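MmoQ Response regulator (Methylococcus capsulatus, PDB 3LJX) probably makes cyclic di-GMP from GTP as a whole protein, of which this fragment is the part that holds the HDOD domain. Local coordinates at residues W4-P16 with D143-E155. Sequence-based numbering, arbitrary orientation.
Sequences WNMHKPMLCDSLP and DVGRLALATAWPE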
loop_
_atom_site.group_PDB
_atom_site.type_symbol
_atom_site.label_atom_id
_atom_site.label_comp_id
_atom_site.label_asym_id
_atom_site.label_seq_id
_atom_site.Cartn_x
_atom_site.Cartn_y
_atom_site.Cartn_z
ATOM N N TRP A 4 2.211 14.590 -14.719
ATOM C CA TRP A 4 2.588 13.266 -15.167
ATOM C C TRP A 4 3.829 13.343 -16.042
ATOM O O TRP A 4 3.784 13.829 -17.175
ATOM C CB TRP A 4 1.456 12.594 -15.940
ATOM C CG TRP A 4 1.840 11.223 -16.431
ATOM C CD1 TRP A 4 2.518 10.924 -17.585
ATOM C CD2 TRP A 4 1.588 9.967 -15.776
ATOM N NE1 TRP A 4 2.682 9.562 -17.697
ATOM C CE2 TRP A 4 2.121 8.950 -16.602
ATOM C CE3 TRP A 4 0.958 9.602 -14.576
ATOM C CZ2 TRP A 4 2.044 7.586 -16.266
ATOM C CZ3 TRP A 4 0.881 8.252 -14.244
ATOM C CH2 TRP A 4 1.426 7.261 -15.083
ATOM N N ASN A 5 4.940 12.876 -15.493
ATOM C CA ASN A 5 6.208 12.845 -16.196
ATOM C C ASN A 5 6.349 11.488 -16.868
ATOM O O ASN A 5 6.427 10.449 -16.190
ATOM C CB ASN A 5 7.342 13.035 -15.199
ATOM C CG ASN A 5 8.683 13.188 -15.877
ATOM O OD1 ASN A 5 9.256 14.288 -15.893
ATOM N ND2 ASN A 5 9.204 12.087 -16.445
HETATM N N MSE A 6 6.379 11.486 -18.194
HETATM C CA MSE A 6 6.316 10.232 -18.953
HETATM C C MSE A 6 7.509 9.329 -18.664
HETATM O O MSE A 6 7.367 8.113 -18.511
HETATM C CB MSE A 6 6.229 10.531 -20.441
HETATM C CG MSE A 6 6.665 9.385 -21.332
HETATM SE SE MSE A 6 6.637 9.896 -23.212
HETATM C CE MSE A 6 7.588 8.372 -23.967
ATOM N N HIS A 7 8.685 9.930 -18.557
ATOM C CA HIS A 7 9.873 9.156 -18.269
ATOM C C HIS A 7 9.860 8.604 -16.855
ATOM O O HIS A 7 10.257 7.454 -16.628
ATOM C CB HIS A 7 11.124 10.002 -18.460
ATOM C CG HIS A 7 12.388 9.229 -18.294
ATOM N ND1 HIS A 7 13.328 9.537 -17.336
ATOM C CD2 HIS A 7 12.860 8.145 -18.954
ATOM C CE1 HIS A 7 14.336 8.687 -17.424
ATOM N NE2 HIS A 7 14.075 7.830 -18.395
ATOM N N LYS A 8 9.430 9.433 -15.903
ATOM C CA LYS A 8 9.398 9.021 -14.508
ATOM C C LYS A 8 8.086 9.437 -13.824
ATOM O O LYS A 8 8.049 10.397 -13.049
ATOM C CB LYS A 8 10.610 9.563 -13.756
ATOM C CG LYS A 8 10.727 8.981 -12.370
ATOM C CD LYS A 8 11.849 9.602 -11.557
ATOM C CE LYS A 8 11.902 8.963 -10.167
ATOM N NZ LYS A 8 13.058 9.436 -9.362
ATOM N N PRO A 9 7.001 8.714 -14.132
ATOM C CA PRO A 9 5.663 8.987 -13.586
ATOM C C PRO A 9 5.695 8.994 -12.065
ATOM O O PRO A 9 6.288 8.109 -11.461
ATOM C CB PRO A 9 4.831 7.802 -14.072
ATOM C CG PRO A 9 5.590 7.250 -15.257
ATOM C CD PRO A 9 7.034 7.520 -14.997
HETATM N N MSE A 10 5.047 9.973 -11.452
HETATM C CA MSE A 10 5.135 10.126 -10.017
HETATM C C MSE A 10 3.976 10.970 -9.480
HETATM O O MSE A 10 3.924 12.176 -9.716
HETATM C CB MSE A 10 6.478 10.772 -9.694
HETATM C CG MSE A 10 6.665 11.135 -8.265
HETATM SE SE MSE A 10 6.796 9.600 -7.107
HETATM C CE MSE A 10 5.975 10.458 -5.583
ATOM N N LEU A 11 3.038 10.333 -8.775
ATOM C CA LEU A 11 1.974 11.063 -8.074
ATOM C C LEU A 11 2.100 10.802 -6.588
ATOM O O LEU A 11 2.393 9.683 -6.163
ATOM C CB LEU A 11 0.570 10.631 -8.529
ATOM C CG LEU A 11 0.080 11.093 -9.901
ATOM C CD1 LEU A 11 0.810 10.315 -11.004
ATOM C CD2 LEU A 11 -1.434 10.942 -10.032
ATOM N N CYS A 12 1.878 11.827 -5.781
ATOM C CA CYS A 12 1.833 11.588 -4.349
ATOM C C CYS A 12 0.873 12.557 -3.665
ATOM O O CYS A 12 -0.129 12.133 -3.093
ATOM C CB CYS A 12 3.238 11.623 -3.731
ATOM S SG CYS A 12 3.283 11.060 -2.010
ATOM N N ASP A 13 1.156 13.853 -3.760
ATOM C CA ASP A 13 0.316 14.845 -3.104
ATOM C C ASP A 13 -1.132 14.759 -3.569
ATOM O O ASP A 13 -2.044 15.031 -2.803
ATOM C CB ASP A 13 0.867 16.257 -3.319
ATOM C CG ASP A 13 2.233 16.462 -2.665
ATOM O OD1 ASP A 13 2.613 15.668 -1.771
ATOM O OD2 ASP A 13 2.933 17.426 -3.045
ATOM N N SER A 14 -1.342 14.351 -4.815
ATOM C CA SER A 14 -2.669 14.394 -5.421
ATOM C C SER A 14 -3.497 13.129 -5.193
ATOM O O SER A 14 -4.660 13.066 -5.601
ATOM C CB SER A 14 -2.557 14.635 -6.929
ATOM O OG SER A 14 -2.117 13.449 -7.598
ATOM N N LEU A 15 -2.914 12.105 -4.580
ATOM C CA LEU A 15 -3.689 10.877 -4.378
ATOM C C LEU A 15 -4.816 11.125 -3.357
ATOM O O LEU A 15 -4.590 11.723 -2.301
ATOM C CB LEU A 15 -2.790 9.717 -3.940
ATOM C CG LEU A 15 -1.605 9.348 -4.861
ATOM C CD1 LEU A 15 -0.689 8.343 -4.171
ATOM C CD2 LEU A 15 -2.067 8.799 -6.216
ATOM N N PRO A 16 -6.040 10.674 -3.673
ATOM C CA PRO A 16 -7.163 10.963 -2.778
ATOM C C PRO A 16 -7.159 10.107 -1.518
ATOM O O PRO A 16 -6.457 9.083 -1.425
ATOM C CB PRO A 16 -8.379 10.619 -3.638
ATOM C CG PRO A 16 -7.867 9.518 -4.534
ATOM C CD PRO A 16 -6.460 9.895 -4.855
ATOM N N ASP A 143 -0.321 -2.035 -3.838
ATOM C CA ASP A 143 -0.793 -1.740 -5.196
ATOM C C ASP A 143 -1.264 -0.296 -5.347
ATOM O O ASP A 143 -2.209 0.005 -6.090
ATOM C CB ASP A 143 -1.854 -2.745 -5.671
ATOM C CG ASP A 143 -3.080 -2.776 -4.784
ATOM O OD1 ASP A 143 -3.174 -1.968 -3.832
ATOM O OD2 ASP A 143 -3.955 -3.627 -5.037
ATOM N N VAL A 144 -0.569 0.598 -4.653
ATOM C CA VAL A 144 -0.871 2.011 -4.723
ATOM C C VAL A 144 -0.734 2.545 -6.160
ATOM O O VAL A 144 -1.301 3.579 -6.499
ATOM C CB VAL A 144 0.015 2.819 -3.740
ATOM C CG1 VAL A 144 1.460 2.903 -4.247
ATOM C CG2 VAL A 144 -0.563 4.200 -3.541
ATOM N N GLY A 145 -0.000 1.828 -7.006
ATOM C CA GLY A 145 0.032 2.147 -8.420
ATOM C C GLY A 145 -1.341 2.167 -9.092
ATOM O O GLY A 145 -1.543 2.886 -10.071
ATOM N N ARG A 146 -2.289 1.386 -8.580
ATOM C CA ARG A 146 -3.646 1.387 -9.140
ATOM C C ARG A 146 -4.326 2.721 -8.873
ATOM O O ARG A 146 -4.877 3.341 -9.788
ATOM C CB ARG A 146 -4.504 0.276 -8.544
ATOM C CG ARG A 146 -4.052 -1.142 -8.853
ATOM C CD ARG A 146 -5.117 -2.108 -8.361
ATOM N NE ARG A 146 -4.710 -3.499 -8.507
ATOM C CZ ARG A 146 -4.993 -4.272 -9.556
ATOM N NH1 ARG A 146 -5.700 -3.802 -10.588
ATOM N NH2 ARG A 146 -4.569 -5.529 -9.569
ATOM N N LEU A 147 -4.288 3.151 -7.612
ATOM C CA LEU A 147 -4.800 4.463 -7.213
ATOM C C LEU A 147 -4.181 5.570 -8.082
ATOM O O LEU A 147 -4.874 6.475 -8.541
ATOM C CB LEU A 147 -4.444 4.732 -5.752
ATOM C CG LEU A 147 -5.458 5.334 -4.776
ATOM C CD1 LEU A 147 -4.801 6.437 -3.998
ATOM C CD2 LEU A 147 -6.753 5.816 -5.438
ATOM N N ALA A 148 -2.868 5.494 -8.293
ATOM C CA ALA A 148 -2.158 6.520 -9.047
ATOM C C ALA A 148 -2.612 6.629 -10.505
ATOM O O ALA A 148 -2.773 7.723 -11.018
ATOM C CB ALA A 148 -0.655 6.293 -8.973
ATOM N N LEU A 149 -2.820 5.502 -11.177
ATOM C CA LEU A 149 -3.265 5.571 -12.560
ATOM C C LEU A 149 -4.681 6.131 -12.630
ATOM O O LEU A 149 -4.990 6.940 -13.508
ATOM C CB LEU A 149 -3.248 4.189 -13.198
ATOM C CG LEU A 149 -1.889 3.659 -13.605
ATOM C CD1 LEU A 149 -2.047 2.246 -14.209
ATOM C CD2 LEU A 149 -1.256 4.628 -14.582
ATOM N N ALA A 150 -5.545 5.672 -11.716
ATOM C CA ALA A 150 -6.936 6.110 -11.678
ATOM C C ALA A 150 -6.990 7.618 -11.429
ATOM O O ALA A 150 -7.824 8.318 -11.981
ATOM C CB ALA A 150 -7.704 5.361 -10.583
ATOM N N THR A 151 -6.079 8.109 -10.598
ATOM C CA THR A 151 -6.017 9.523 -10.290
ATOM C C THR A 151 -5.443 10.346 -11.444
ATOM O O THR A 151 -5.980 11.399 -11.786
ATOM C CB THR A 151 -5.172 9.762 -9.043
ATOM O OG1 THR A 151 -5.702 8.988 -7.966
ATOM C CG2 THR A 151 -5.204 11.236 -8.665
ATOM N N ALA A 152 -4.359 9.855 -12.043
ATOM C CA ALA A 152 -3.664 10.566 -13.119
ATOM C C ALA A 152 -4.485 10.625 -14.407
ATOM O O ALA A 152 -4.613 11.690 -15.012
ATOM C CB ALA A 152 -2.294 9.926 -13.400
ATOM N N TRP A 153 -5.039 9.488 -14.823
ATOM C CA TRP A 153 -5.743 9.424 -16.107
ATOM C C TRP A 153 -7.156 8.848 -15.971
ATOM O O TRP A 153 -7.454 7.793 -16.516
ATOM C CB TRP A 153 -4.936 8.602 -17.111
ATOM C CG TRP A 153 -3.539 9.073 -17.276
ATOM C CD1 TRP A 153 -2.422 8.562 -16.675
ATOM C CD2 TRP A 153 -3.092 10.157 -18.097
ATOM N NE1 TRP A 153 -1.307 9.266 -17.074
ATOM C CE2 TRP A 153 -1.693 10.246 -17.949
ATOM C CE3 TRP A 153 -3.742 11.055 -18.954
ATOM C CZ2 TRP A 153 -0.933 11.201 -18.611
ATOM C CZ3 TRP A 153 -2.982 12.004 -19.618
ATOM C CH2 TRP A 153 -1.593 12.073 -19.442
ATOM N N PRO A 154 -8.033 9.553 -15.259
ATOM C CA PRO A 154 -9.330 8.990 -14.864
ATOM C C PRO A 154 -10.127 8.455 -16.052
ATOM O O PRO A 154 -10.689 7.358 -15.957
ATOM C CB PRO A 154 -10.062 10.184 -14.235
ATOM C CG PRO A 154 -9.015 11.186 -13.938
ATOM C CD PRO A 154 -7.892 10.969 -14.889
ATOM N N GLU A 155 -10.175 9.212 -17.149
ATOM C CA GLU A 155 -10.969 8.811 -18.314
ATOM C C GLU A 155 -10.276 7.735 -19.135
ATOM O O GLU A 155 -10.915 6.787 -19.599
ATOM C CB GLU A 155 -11.314 10.012 -19.208
ATOM C CG GLU A 155 -12.178 11.067 -18.530
ATOM C CD GLU A 155 -13.568 10.560 -18.178
ATOM O OE1 GLU A 155 -14.076 9.664 -18.887
ATOM O OE2 GLU A 155 -14.155 11.063 -17.195
#
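Trp-4, Leu-11 and Leu-15, on an irregular N-terminal loop, lie against helix 144-152 beside Ala-152, Ala-148 and Thr-151, with the closest CA atoms, those of Leu-11 and Ala-148, 6.2 Å apart. At the end of the helix the indole of Trp-153 stands edge-on to the face of the Trp-4 indole, an edge-to-face pair with planes at 72°. The Trp-153 edge leads with NE1, poised 3.2 Å from CD2 of Trp-4, while its CZ2 reaches the five-membered ring. Pro-9 CB lies against the opposite face of Trp-4, toward its rim, so the indole is held between its own loop and Trp-153. With chi1 at 179° Trp-4 swings CG away from its backbone N, and the benzo ring extends to Ala-152 CB and, through CH2, to Leu-149 CD2 at 3.8 Å. Replaced by alanine, Trp-4 would probably leave a gap between Pro-9 and Trp-153 and cost the latter its edge-on partner. Next along, Leu-11 sets CD2 3.6 Å from Ala-152 CB. Leu-15, coming out of the type I turn that begins at Cys-12, lays its CD2 3.6 Å from Ala-148 CA, and the Pro-16 ring sets CD against Leu-147 CD1 and CG against Leu-147 CD2. Thr-151 OG1 bonds back to Leu-147 O (2.7 Å), approaching from above the carbonyl plane; that oxygen also accepts from Thr-151 N. Ser-14 OG is hydrogen-bonded to Asp-2 in the same N-terminal region, and Trp-153 also stacks with Phe-177. Apolar and aromatic packing thus joins the N-terminal loop to this HDOD-domain helix, while the threonine hydroxyl facing Pro-16 CD has its hydrogen bond within the helix.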